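Local coordinates for conserved hypothetical protein (Streptococcus pneumoniae, PDB 2GK4), which is of unproven function but probably takes part in pantothenate and coenzyme A metabolism, being a DNA/pantothenate metabolism flavoprotein built on a Rossmann-like fold, at residues A[42-47]-A[226-231]; A[66-69]-A[73-76]; A[105-110]-A[115-120]; A[199-204]-A[210-215]. All blocks are in the same frame, centred on the assembly; numbering follows the deposited sequence.

Contact 1: residues A[42-47]-A[226-231]; sequences AGYEVC and KIQAYH
Tyr44 and His231 reach for each other from opposite directions and meet through a short hydrogen bond, 2.5 Å between Tyr44 OH and His231 NE2. Either group could supply the proton. The geometry is that of two rims rather than a stack: NE2 lies in the plane of the phenol ring, OH lies in the plane of the imidazole, and the two planes are turned 65° apart, with ring centroids 5.7 Å from each other. The phenol comes from a residue just past the Schellman motif at Gly43, which ends helix 30-41. The imidazole belongs to the last modelled residue, just beyond helix 216-228. A first torsion of 51° sets His231 CG between the backbone N and the carbonyl carbon, and Gln228 O lies over the centre of one face of the ring, 3.6 Å above the plane. Two further side chains crowd the hydroxyl end of the tyrosine. Gln228 CG comes near the plane of the phenol, 3.4 Å from Tyr44 OH, whereas the side chain of Ile227 slides past in the opposite sense, its CG2 4.0 Å from Tyr44 CZ. The buried Tyr44 thus has Ile227 on its apolar side, while Gln228 and His231 at its hydroxyl end are exposed. The apolar side continues inward: Tyr44 also packs on Leu224 of helix 216-228 and on Ile6 of strand 5-9, and Ile227 reaches Ile6 and Leu39, so the end of helix 216-228 lies against helix 30-41 and strand 5-9, next to the approach to strand 45-50.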
loop_
_atom_site.group_PDB
_atom_site.type_symbol
_atom_site.label_atom_id
_atom_site.label_comp_id
_atom_site.label_asym_id
_atom_site.label_seq_id
_atom_site.Cartn_x
_atom_site.Cartn_y
_atom_site.Cartn_z
ATOM N N ALA A 42 14.929 22.005 -18.422
ATOM C CA ALA A 42 14.841 22.639 -19.735
ATOM C C ALA A 42 13.881 23.838 -19.788
ATOM O O ALA A 42 13.675 24.408 -20.857
ATOM C CB ALA A 42 14.466 21.594 -20.812
ATOM N N GLY A 43 13.288 24.209 -18.652
ATOM C CA GLY A 43 12.541 25.459 -18.515
ATOM C C GLY A 43 11.020 25.352 -18.641
ATOM O O GLY A 43 10.331 26.380 -18.691
ATOM N N TYR A 44 10.482 24.130 -18.695
ATOM C CA TYR A 44 9.021 23.926 -18.755
ATOM C C TYR A 44 8.352 24.067 -17.402
ATOM O O TYR A 44 8.952 23.755 -16.369
ATOM C CB TYR A 44 8.686 22.521 -19.298
ATOM C CG TYR A 44 8.995 22.420 -20.764
ATOM C CD1 TYR A 44 10.221 21.932 -21.188
ATOM C CD2 TYR A 44 8.079 22.872 -21.726
ATOM C CE1 TYR A 44 10.544 21.861 -22.537
ATOM C CE2 TYR A 44 8.386 22.805 -23.083
ATOM C CZ TYR A 44 9.622 22.295 -23.477
ATOM O OH TYR A 44 9.965 22.235 -24.810
ATOM N N GLU A 45 7.112 24.550 -17.439
ATOM C CA GLU A 45 6.213 24.549 -16.306
ATOM C C GLU A 45 5.573 23.160 -16.289
ATOM O O GLU A 45 5.089 22.690 -17.331
ATOM C CB GLU A 45 5.148 25.630 -16.492
ATOM C CG GLU A 45 4.089 25.638 -15.395
ATOM C CD GLU A 45 3.084 26.778 -15.585
ATOM O OE1 GLU A 45 1.935 26.649 -15.074
ATOM O OE2 GLU A 45 3.448 27.771 -16.274
ATOM N N VAL A 46 5.667 22.475 -15.153
ATOM C CA VAL A 46 5.150 21.099 -15.038
ATOM C C VAL A 46 4.194 21.006 -13.866
ATOM O O VAL A 46 4.487 21.503 -12.783
ATOM C CB VAL A 46 6.282 20.061 -14.799
ATOM C CG1 VAL A 46 5.685 18.623 -14.636
ATOM C CG2 VAL A 46 7.317 20.106 -15.930
ATOM N N CYS A 47 3.066 20.334 -14.072
ATOM C CA CYS A 47 2.198 19.977 -12.972
ATOM C C CYS A 47 2.266 18.459 -12.846
ATOM O O CYS A 47 1.986 17.728 -13.825
ATOM C CB CYS A 47 0.769 20.443 -13.248
ATOM S SG CYS A 47 -0.425 19.732 -12.048
ATOM N N LYS A 226 11.003 15.363 -28.426
ATOM C CA LYS A 226 9.702 15.258 -29.070
ATOM C C LYS A 226 8.798 16.400 -28.648
ATOM O O LYS A 226 8.038 16.955 -29.466
ATOM C CB LYS A 226 9.082 13.895 -28.776
ATOM C CG LYS A 226 9.802 12.775 -29.534
ATOM C CD LYS A 226 9.146 11.440 -29.301
ATOM C CE LYS A 226 8.117 11.134 -30.378
ATOM N NZ LYS A 226 8.706 11.132 -31.761
ATOM N N ILE A 227 8.888 16.775 -27.374
ATOM C CA ILE A 227 8.096 17.889 -26.889
ATOM C C ILE A 227 8.601 19.213 -27.467
ATOM O O ILE A 227 7.793 20.067 -27.851
ATOM C CB ILE A 227 8.036 17.919 -25.337
ATOM C CG1 ILE A 227 7.130 16.780 -24.862
ATOM C CG2 ILE A 227 7.486 19.253 -24.837
ATOM C CD1 ILE A 227 7.288 16.489 -23.405
ATOM N N GLN A 228 9.916 19.376 -27.534
ATOM C CA GLN A 228 10.490 20.611 -28.081
ATOM C C GLN A 228 10.036 20.779 -29.531
ATOM O O GLN A 228 9.878 21.907 -30.001
ATOM C CB GLN A 228 12.018 20.640 -27.964
ATOM C CG GLN A 228 12.544 20.837 -26.533
ATOM C CD GLN A 228 14.057 20.720 -26.419
ATOM O OE1 GLN A 228 14.698 19.948 -27.140
ATOM N NE2 GLN A 228 14.631 21.467 -25.484
ATOM N N ALA A 229 9.771 19.654 -30.201
ATOM C CA ALA A 229 9.331 19.630 -31.601
ATOM C C ALA A 229 7.881 20.040 -31.797
ATOM O O ALA A 229 7.452 20.303 -32.929
ATOM C CB ALA A 229 9.560 18.252 -32.211
ATOM N N TYR A 230 7.114 20.068 -30.709
ATOM C CA TYR A 230 5.716 20.462 -30.794
ATOM C C TYR A 230 5.597 21.950 -31.054
ATOM O O TYR A 230 4.694 22.380 -31.766
ATOM C CB TYR A 230 4.967 20.111 -29.511
ATOM C CG TYR A 230 4.650 18.644 -29.303
ATOM C CD1 TYR A 230 4.775 18.068 -28.034
ATOM C CD2 TYR A 230 4.181 17.840 -30.345
ATOM C CE1 TYR A 230 4.463 16.731 -27.807
ATOM C CE2 TYR A 230 3.856 16.486 -30.127
ATOM C CZ TYR A 230 4.020 15.941 -28.846
ATOM O OH TYR A 230 3.709 14.620 -28.590
ATOM N N HIS A 231 6.516 22.725 -30.481
ATOM C CA HIS A 231 6.498 24.174 -30.602
ATOM C C HIS A 231 7.721 24.688 -31.361
ATOM O O HIS A 231 8.323 23.959 -32.164
ATOM C CB HIS A 231 6.404 24.819 -29.210
ATOM C CG HIS A 231 7.430 24.319 -28.234
ATOM N ND1 HIS A 231 8.651 24.936 -28.057
ATOM C CD2 HIS A 231 7.409 23.271 -27.371
ATOM C CE1 HIS A 231 9.339 24.289 -27.131
ATOM N NE2 HIS A 231 8.609 23.275 -26.700
#

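Contact 2: residues A[66-69]-A[73-76]; sequences REIT and DLLI
Ile68 and Asp73 face each other across a tight strand-to-helix connection, the beta-alpha half of a crossover in the Rossmann-like sheet, where edge strand 63-67 leads into helix 71-81. The apolar part of the contact belongs to Ile68. Its CB lies 3.6 Å from Asp73 CB as the two side chains pass in opposite directions, and the longer branch carries on to the next helical residue, with Ile68 CD1 3.6 Å from Leu74 CB. A first torsion of 61° places CG1 between the backbone N and carbonyl carbon of Ile68, sending that branch toward the helix. Beyond the two segments Ile68 also packs on Ile49 of the adjoining strand and on Met92, and Leu74 touches Val94, which continues the apolar layer beneath the helix.

The polar part runs from the backbone of Thr69 to the carboxylate of Asp73. Thr69 N donates to Asp73 OD2 over 2.9 Å at an N-H...O angle of 145°, meeting the anti lone pair, the one directed away from the other oxygen. Asp73 N is in turn bonded to Asn70 OD1, so side chains bridge the turn at the helix start. The threonine and aspartate side chains lie side by side, pointing the same way, and a water links their ends: it donates to Asp73 OD2 at 2.7 Å and sits 2.9 Å from Thr69 OG1.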
loop_
_atom_site.group_PDB
_atom_site.type_symbol
_atom_site.label_atom_id
_atom_site.label_comp_id
_atom_site.label_asym_id
_atom_site.label_seq_id
_atom_site.Cartn_x
_atom_site.Cartn_y
_atom_site.Cartn_z
ATOM N N ARG A 66 0.506 17.627 -7.091
ATOM C CA ARG A 66 -0.747 17.265 -6.475
ATOM C C ARG A 66 -0.693 15.775 -6.150
ATOM O O ARG A 66 -0.430 14.954 -7.030
ATOM C CB ARG A 66 -1.900 17.575 -7.418
ATOM C CG ARG A 66 -3.240 16.977 -6.948
ATOM C CD ARG A 66 -3.921 17.851 -5.891
ATOM N NE ARG A 66 -3.987 19.257 -6.305
ATOM C CZ ARG A 66 -4.767 20.185 -5.747
ATOM N NH1 ARG A 66 -5.578 19.879 -4.740
ATOM N NH2 ARG A 66 -4.738 21.426 -6.203
ATOM N N GLU A 67 -0.903 15.428 -4.886
ATOM C CA GLU A 67 -0.911 14.041 -4.495
ATOM C C GLU A 67 -2.359 13.531 -4.527
ATOM O O GLU A 67 -3.289 14.234 -4.092
ATOM C CB GLU A 67 -0.299 13.876 -3.100
ATOM C CG GLU A 67 0.469 12.608 -2.890
ATOM C CD GLU A 67 1.539 12.725 -1.791
ATOM O OE1 GLU A 67 2.082 11.678 -1.389
ATOM O OE2 GLU A 67 1.853 13.854 -1.339
ATOM N N ILE A 68 -2.550 12.343 -5.084
ATOM C CA ILE A 68 -3.862 11.705 -5.125
ATOM C C ILE A 68 -3.733 10.316 -4.525
ATOM O O ILE A 68 -2.617 9.832 -4.284
ATOM C CB ILE A 68 -4.419 11.605 -6.555
ATOM C CG1 ILE A 68 -3.489 10.748 -7.438
ATOM C CG2 ILE A 68 -4.654 13.014 -7.136
ATOM C CD1 ILE A 68 -4.170 10.156 -8.621
ATOM N N THR A 69 -4.874 9.672 -4.304
ATOM C CA THR A 69 -4.880 8.365 -3.655
ATOM C C THR A 69 -5.352 7.296 -4.633
ATOM O O THR A 69 -4.580 6.391 -4.975
ATOM C CB THR A 69 -5.728 8.366 -2.369
ATOM O OG1 THR A 69 -5.160 9.307 -1.445
ATOM C CG2 THR A 69 -5.701 6.968 -1.710
ATOM N N ASP A 73 -9.899 9.793 -7.642
ATOM C CA ASP A 73 -9.091 11.027 -7.502
ATOM C C ASP A 73 -8.428 11.370 -8.835
ATOM O O ASP A 73 -8.401 12.552 -9.234
ATOM C CB ASP A 73 -7.986 10.897 -6.427
ATOM C CG ASP A 73 -8.505 10.695 -5.012
ATOM O OD1 ASP A 73 -9.701 10.944 -4.723
ATOM O OD2 ASP A 73 -7.669 10.253 -4.163
ATOM N N LEU A 74 -7.889 10.353 -9.519
ATOM C CA LEU A 74 -7.192 10.605 -10.792
ATOM C C LEU A 74 -8.169 11.122 -11.852
ATOM O O LEU A 74 -7.888 12.082 -12.580
ATOM C CB LEU A 74 -6.467 9.349 -11.298
ATOM C CG LEU A 74 -5.815 9.565 -12.683
ATOM C CD1 LEU A 74 -4.698 10.622 -12.599
ATOM C CD2 LEU A 74 -5.282 8.281 -13.174
ATOM N N LEU A 75 -9.338 10.494 -11.918
ATOM C CA LEU A 75 -10.386 10.929 -12.856
ATOM C C LEU A 75 -10.726 12.414 -12.659
ATOM O O LEU A 75 -10.810 13.187 -13.615
ATOM C CB LEU A 75 -11.637 10.054 -12.651
ATOM C CG LEU A 75 -12.875 10.412 -13.491
ATOM C CD1 LEU A 75 -12.613 10.188 -14.992
ATOM C CD2 LEU A 75 -14.072 9.587 -13.025
ATOM N N ILE A 76 -10.913 12.811 -11.403
ATOM C CA ILE A 76 -11.256 14.185 -11.075
ATOM C C ILE A 76 -10.127 15.170 -11.451
ATOM O O ILE A 76 -10.378 16.240 -12.017
ATOM C CB ILE A 76 -11.620 14.271 -9.584
ATOM C CG1 ILE A 76 -12.926 13.502 -9.351
ATOM C CG2 ILE A 76 -11.657 15.735 -9.075
ATOM C CD1 ILE A 76 -13.137 13.184 -7.860
HETATM O O HOH W 1 -6.462 11.731 -2.228
#

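Contact 3: residues A[105-110]-A[115-120]; sequences LEEVQA and KEFLSK
This is a packing of an aromatic ring against a short helix, set in the outlying arm of the protein, where the antiparallel pair of strands 97-104 and 133-140 projects from the main sheet. Phe117, in the 3-10 segment that follows helix 105-110, meets Glu107 edge-on. Its CE2 lies 3.4 Å from Glu107 OE2, which approaches near the plane of the ring, while Phe117 CZ is 3.6 Å from Glu107 O, also in plane. The carboxylate stands almost upright to the ring, the planes 83° apart. Glu107 reaches the ring by running out extended, with CG anti to the backbone N (chi1 -167°), so that its end slides past the phenylalanine. Val108 adds a looser apolar touch, Val108 CG1 to Phe117 CE1 at 4.4 Å.

The phenylalanine is further boxed in by Glu116, whose CG lies 3.9 Å above the centre of one face of the Phe117 ring, and by stacking with Phe137. Glu116 OE1 is engaged in a salt bridge within its own segment, from Lys120 NZ at 3.0 Å, met on the anti side and somewhat out of the carboxylate plane. Leu114 of the second subunit packs on Val108, so the contact forms part of the subunit interface.

Both carboxylate oxygens of Glu107 have hydrogen-bond partners outside the two segments, OE1 with the hydroxyl of Tyr101, so the meeting of OE2 with the slightly positive C-H edge of the ring is a secondary contact, probably mildly favourable.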
loop_
_atom_site.group_PDB
_atom_site.type_symbol
_atom_site.label_atom_id
_atom_site.label_comp_id
_atom_site.label_asym_id
_atom_site.label_seq_id
_atom_site.Cartn_x
_atom_site.Cartn_y
_atom_site.Cartn_z
ATOM N N LEU A 105 -15.019 -17.049 2.864
ATOM C CA LEU A 105 -15.200 -18.082 1.835
ATOM C C LEU A 105 -16.559 -18.808 1.937
ATOM O O LEU A 105 -17.151 -19.151 0.909
ATOM C CB LEU A 105 -14.060 -19.112 1.892
ATOM C CG LEU A 105 -14.023 -20.173 0.782
ATOM C CD1 LEU A 105 -13.741 -19.563 -0.581
ATOM C CD2 LEU A 105 -12.993 -21.263 1.111
ATOM N N GLU A 106 -17.021 -19.033 3.162
ATOM C CA GLU A 106 -18.278 -19.743 3.414
ATOM C C GLU A 106 -19.499 -19.053 2.785
ATOM O O GLU A 106 -20.314 -19.716 2.143
ATOM C CB GLU A 106 -18.476 -19.984 4.917
ATOM C CG GLU A 106 -17.969 -18.842 5.806
ATOM C CD GLU A 106 -16.522 -19.025 6.288
ATOM O OE1 GLU A 106 -16.311 -19.857 7.206
ATOM O OE2 GLU A 106 -15.617 -18.322 5.770
ATOM N N GLU A 107 -19.605 -17.730 2.942
ATOM C CA GLU A 107 -20.671 -16.947 2.276
ATOM C C GLU A 107 -20.605 -17.101 0.750
ATOM O O GLU A 107 -21.638 -17.242 0.086
ATOM C CB GLU A 107 -20.644 -15.455 2.667
ATOM C CG GLU A 107 -21.929 -14.712 2.240
ATOM C CD GLU A 107 -21.846 -13.174 2.287
ATOM O OE1 GLU A 107 -20.879 -12.609 2.816
ATOM O OE2 GLU A 107 -22.791 -12.520 1.799
ATOM N N VAL A 108 -19.395 -17.074 0.186
ATOM C CA VAL A 108 -19.211 -17.274 -1.261
ATOM C C VAL A 108 -19.634 -18.690 -1.685
ATOM O O VAL A 108 -20.325 -18.877 -2.685
ATOM C CB VAL A 108 -17.765 -16.992 -1.713
ATOM C CG1 VAL A 108 -17.629 -17.093 -3.254
ATOM C CG2 VAL A 108 -17.338 -15.567 -1.248
ATOM N N GLN A 109 -19.219 -19.680 -0.907
ATOM C CA GLN A 109 -19.584 -21.068 -1.181
ATOM C C GLN A 109 -21.097 -21.314 -1.178
ATOM O O GLN A 109 -21.597 -22.157 -1.936
ATOM C CB GLN A 109 -18.876 -21.985 -0.196
ATOM C CG GLN A 109 -17.455 -22.278 -0.640
ATOM C CD GLN A 109 -16.661 -23.114 0.356
ATOM O OE1 GLN A 109 -16.739 -22.904 1.569
ATOM N NE2 GLN A 109 -15.884 -24.063 -0.163
ATOM N N ALA A 110 -21.813 -20.585 -0.331
ATOM C CA ALA A 110 -23.255 -20.768 -0.183
ATOM C C ALA A 110 -24.048 -20.054 -1.278
ATOM O O ALA A 110 -25.250 -20.275 -1.419
ATOM C CB ALA A 110 -23.705 -20.290 1.172
ATOM N N LYS A 115 -22.616 -12.956 -8.927
ATOM C CA LYS A 115 -22.884 -11.574 -9.328
ATOM C C LYS A 115 -23.687 -10.824 -8.249
ATOM O O LYS A 115 -23.634 -9.585 -8.189
ATOM C CB LYS A 115 -23.567 -11.535 -10.708
ATOM C CG LYS A 115 -22.662 -12.122 -11.792
ATOM C CD LYS A 115 -23.121 -11.870 -13.250
ATOM C CE LYS A 115 -22.132 -12.557 -14.212
ATOM N NZ LYS A 115 -22.741 -12.894 -15.536
ATOM N N GLU A 116 -24.385 -11.567 -7.378
ATOM C CA GLU A 116 -25.139 -10.958 -6.261
ATOM C C GLU A 116 -24.228 -10.057 -5.418
ATOM O O GLU A 116 -24.672 -9.045 -4.896
ATOM C CB GLU A 116 -25.812 -11.998 -5.349
ATOM C CG GLU A 116 -24.872 -12.705 -4.329
ATOM C CD GLU A 116 -25.592 -13.695 -3.366
ATOM O OE1 GLU A 116 -26.397 -13.245 -2.518
ATOM O OE2 GLU A 116 -25.314 -14.916 -3.424
ATOM N N PHE A 117 -22.957 -10.436 -5.318
ATOM C CA PHE A 117 -22.011 -9.765 -4.427
ATOM C C PHE A 117 -21.619 -8.376 -4.911
ATOM O O PHE A 117 -21.141 -7.550 -4.117
ATOM C CB PHE A 117 -20.772 -10.633 -4.205
ATOM C CG PHE A 117 -21.051 -11.899 -3.427
ATOM C CD1 PHE A 117 -20.808 -13.137 -3.990
ATOM C CD2 PHE A 117 -21.551 -11.845 -2.143
ATOM C CE1 PHE A 117 -21.070 -14.313 -3.281
ATOM C CE2 PHE A 117 -21.810 -13.008 -1.420
ATOM C CZ PHE A 117 -21.572 -14.245 -1.994
ATOM N N LEU A 118 -21.848 -8.102 -6.190
ATOM C CA LEU A 118 -21.491 -6.793 -6.755
ATOM C C LEU A 118 -22.454 -5.682 -6.348
ATOM O O LEU A 118 -22.152 -4.483 -6.534
ATOM C CB LEU A 118 -21.425 -6.829 -8.280
ATOM C CG LEU A 118 -20.665 -7.930 -9.006
ATOM C CD1 LEU A 118 -20.679 -7.651 -10.512
ATOM C CD2 LEU A 118 -19.263 -8.038 -8.494
ATOM N N SER A 119 -23.617 -6.071 -5.832
ATOM C CA SER A 119 -24.631 -5.098 -5.460
ATOM C C SER A 119 -24.774 -4.993 -3.943
ATOM O O SER A 119 -25.719 -4.369 -3.440
ATOM C CB SER A 119 -25.960 -5.448 -6.110
ATOM O OG SER A 119 -26.462 -6.631 -5.536
ATOM N N LYS A 120 -23.823 -5.596 -3.228
ATOM C CA LYS A 120 -23.775 -5.579 -1.761
ATOM C C LYS A 120 -22.720 -4.601 -1.217
ATOM O O LYS A 120 -21.805 -4.178 -1.938
ATOM C CB LYS A 120 -23.477 -6.984 -1.214
ATOM C CG LYS A 120 -24.555 -8.019 -1.505
ATOM C CD LYS A 120 -24.380 -9.230 -0.604
ATOM C CE LYS A 120 -25.011 -10.485 -1.208
ATOM N NZ LYS A 120 -26.520 -10.457 -1.320
#

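Contact 4: residues A[199-204]-A[210-215]; sequences QHRAIF and LQTVQT
Gln214 engages three residues in a row on the facing segment. Its backbone O accepts from His200 N at 2.7 Å in an almost straight bond, 175° at the hydrogen. Its side chain, folded back by a bend at chi2 (-57°), lays the amide across the facing side chains: Gln214 OE1 takes Arg201 NH1 at 2.7 Å, the donor nearly along the C=O axis, and Gln214 NE2 gives to Gln199 OE1 at 3.0 Å. In that last bond the donor stands well above the Gln199 carbonyl plane, so the approach is not along a lone pair. The guanidinium has a second acceptor, since Arg201 NE forms a salt bridge with Glu168; over one of its faces lies Thr212 CG2, 3.7 Å from Arg201 NH2.

From here on the pairing is that of a beta hairpin, strands 202-205 and 210-213, the latter closing one edge of the central sheet within the chain. Ala202 and Val213 form a hydrogen-bonded pair, with Ala202 N to Val213 O 3.1 Å and the return bond from Val213 N to Ala202 O. Phe204 and Gln211 form the next, Phe204 N to Gln211 O at 2.7 Å, each again satisfying the other's N and O. On their shared face Phe204 CE1 meets Val213 CG2 at 3.9 Å. Back at the Gln214 end, Thr215 OG1 caps the following helix by accepting from Glu218 N, and Glu218 OE1 takes up Gln214 N.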
loop_
_atom_site.group_PDB
_atom_site.type_symbol
_atom_site.label_atom_id
_atom_site.label_comp_id
_atom_site.label_asym_id
_atom_site.label_seq_id
_atom_site.Cartn_x
_atom_site.Cartn_y
_atom_site.Cartn_z
ATOM N N GLN A 199 19.869 -0.105 -17.098
ATOM C CA GLN A 199 19.236 -0.122 -18.423
ATOM C C GLN A 199 17.723 -0.046 -18.291
ATOM O O GLN A 199 17.150 -0.447 -17.269
ATOM C CB GLN A 199 19.599 -1.392 -19.207
ATOM C CG GLN A 199 21.070 -1.598 -19.515
ATOM C CD GLN A 199 21.495 -0.984 -20.826
ATOM O OE1 GLN A 199 21.409 -1.628 -21.883
ATOM N NE2 GLN A 199 21.960 0.265 -20.779
ATOM N N HIS A 200 17.069 0.440 -19.346
ATOM C CA HIS A 200 15.623 0.452 -19.365
ATOM C C HIS A 200 15.272 0.510 -20.838
ATOM O O HIS A 200 15.166 1.588 -21.402
ATOM C CB HIS A 200 15.081 1.713 -18.660
ATOM C CG HIS A 200 13.612 1.660 -18.359
ATOM N ND1 HIS A 200 12.661 1.265 -19.279
ATOM C CD2 HIS A 200 12.935 1.963 -17.230
ATOM C CE1 HIS A 200 11.463 1.316 -18.724
ATOM N NE2 HIS A 200 11.602 1.730 -17.479
ATOM N N ARG A 201 15.162 -0.647 -21.462
ATOM C CA ARG A 201 14.811 -0.697 -22.902
ATOM C C ARG A 201 13.384 -0.198 -23.061
ATOM O O ARG A 201 12.487 -0.643 -22.338
ATOM C CB ARG A 201 14.897 -2.155 -23.389
ATOM C CG ARG A 201 14.379 -2.407 -24.795
ATOM C CD ARG A 201 15.491 -2.214 -25.779
ATOM N NE ARG A 201 15.059 -2.635 -27.108
ATOM C CZ ARG A 201 15.703 -2.304 -28.224
ATOM N NH1 ARG A 201 16.796 -1.551 -28.141
ATOM N NH2 ARG A 201 15.220 -2.695 -29.414
ATOM N N ALA A 202 13.155 0.676 -24.038
ATOM C CA ALA A 202 11.809 1.138 -24.366
ATOM C C ALA A 202 11.679 1.449 -25.841
ATOM O O ALA A 202 12.668 1.743 -26.534
ATOM C CB ALA A 202 11.434 2.380 -23.539
ATOM N N ILE A 203 10.453 1.353 -26.317
ATOM C CA ILE A 203 10.156 1.609 -27.721
ATOM C C ILE A 203 9.132 2.711 -27.759
ATOM O O ILE A 203 8.034 2.571 -27.207
ATOM C CB ILE A 203 9.621 0.348 -28.415
ATOM C CG1 ILE A 203 10.521 -0.877 -28.092
ATOM C CG2 ILE A 203 9.400 0.589 -29.930
ATOM C CD1 ILE A 203 9.902 -2.204 -28.440
ATOM N N PHE A 204 9.483 3.801 -28.443
ATOM C CA PHE A 204 8.572 4.927 -28.650
ATOM C C PHE A 204 7.716 4.554 -29.855
ATOM O O PHE A 204 8.209 4.527 -30.993
ATOM C CB PHE A 204 9.384 6.218 -28.901
ATOM C CG PHE A 204 9.890 6.875 -27.647
ATOM C CD1 PHE A 204 10.586 6.145 -26.668
ATOM C CD2 PHE A 204 9.708 8.250 -27.463
ATOM C CE1 PHE A 204 11.063 6.775 -25.507
ATOM C CE2 PHE A 204 10.192 8.897 -26.325
ATOM C CZ PHE A 204 10.877 8.171 -25.350
ATOM N N LEU A 210 8.686 3.911 -35.270
ATOM C CA LEU A 210 9.215 3.448 -34.006
ATOM C C LEU A 210 10.562 4.088 -33.743
ATOM O O LEU A 210 11.321 4.408 -34.678
ATOM C CB LEU A 210 9.452 1.924 -34.067
ATOM C CG LEU A 210 8.277 0.988 -34.367
ATOM C CD1 LEU A 210 8.802 -0.445 -34.405
ATOM C CD2 LEU A 210 7.148 1.135 -33.351
ATOM N N GLN A 211 10.883 4.271 -32.471
ATOM C CA GLN A 211 12.244 4.603 -32.094
ATOM C C GLN A 211 12.502 3.801 -30.835
ATOM O O GLN A 211 11.572 3.478 -30.115
ATOM C CB GLN A 211 12.417 6.105 -31.853
ATOM C CG GLN A 211 13.882 6.549 -31.624
ATOM C CD GLN A 211 14.097 8.054 -31.787
ATOM O OE1 GLN A 211 13.216 8.771 -32.242
ATOM N NE2 GLN A 211 15.277 8.530 -31.415
ATOM N N THR A 212 13.758 3.448 -30.601
ATOM C CA THR A 212 14.124 2.700 -29.397
ATOM C C THR A 212 15.160 3.416 -28.584
ATOM O O THR A 212 15.976 4.174 -29.121
ATOM C CB THR A 212 14.650 1.282 -29.711
ATOM O OG1 THR A 212 15.825 1.392 -30.537
ATOM C CG2 THR A 212 13.613 0.473 -30.477
ATOM N N VAL A 213 15.132 3.166 -27.278
ATOM C CA VAL A 213 16.099 3.732 -26.351
ATOM C C VAL A 213 16.510 2.675 -25.312
ATOM O O VAL A 213 15.831 1.664 -25.128
ATOM C CB VAL A 213 15.562 5.004 -25.610
ATOM C CG1 VAL A 213 15.374 6.184 -26.569
ATOM C CG2 VAL A 213 14.283 4.667 -24.850
ATOM N N GLN A 214 17.610 2.938 -24.615
ATOM C CA GLN A 214 18.231 1.932 -23.773
ATOM C C GLN A 214 18.227 2.193 -22.282
ATOM O O GLN A 214 18.494 1.262 -21.508
ATOM C CB GLN A 214 19.685 1.718 -24.214
ATOM C CG GLN A 214 19.797 0.858 -25.410
ATOM C CD GLN A 214 19.140 -0.495 -25.203
ATOM O OE1 GLN A 214 18.341 -0.911 -26.021
ATOM N NE2 GLN A 214 19.440 -1.163 -24.082
ATOM N N THR A 215 18.000 3.455 -21.903
ATOM C CA THR A 215 18.055 3.899 -20.500
ATOM C C THR A 215 16.953 4.891 -20.181
ATOM O O THR A 215 16.357 5.519 -21.078
ATOM C CB THR A 215 19.423 4.575 -20.120
ATOM O OG1 THR A 215 19.576 5.807 -20.846
ATOM C CG2 THR A 215 20.600 3.673 -20.433
#

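Contacts 1, 2 and 4 all reach one central sheet, whereas contact 3 stands apart on the projecting arm, its centre about 50 Å from that of contact 1 and 45 Å from that of contact 4. Contacts 2 and 4 involve the outermost strands of the sheet, 63-67 and 210-213, and their centres are about 29 Å apart. Contact 1 joins the lead-in to strand 45-50, neighbour of the first, to the helix that follows the second; it touches contact 4 directly, Lys226 CD lying 3.7 Å from Phe204 CD2. Along the chain it encloses the other three. A glycerol, probably from the crystallisation liquor, lies about 4 Å from the His200 side chain of contact 4.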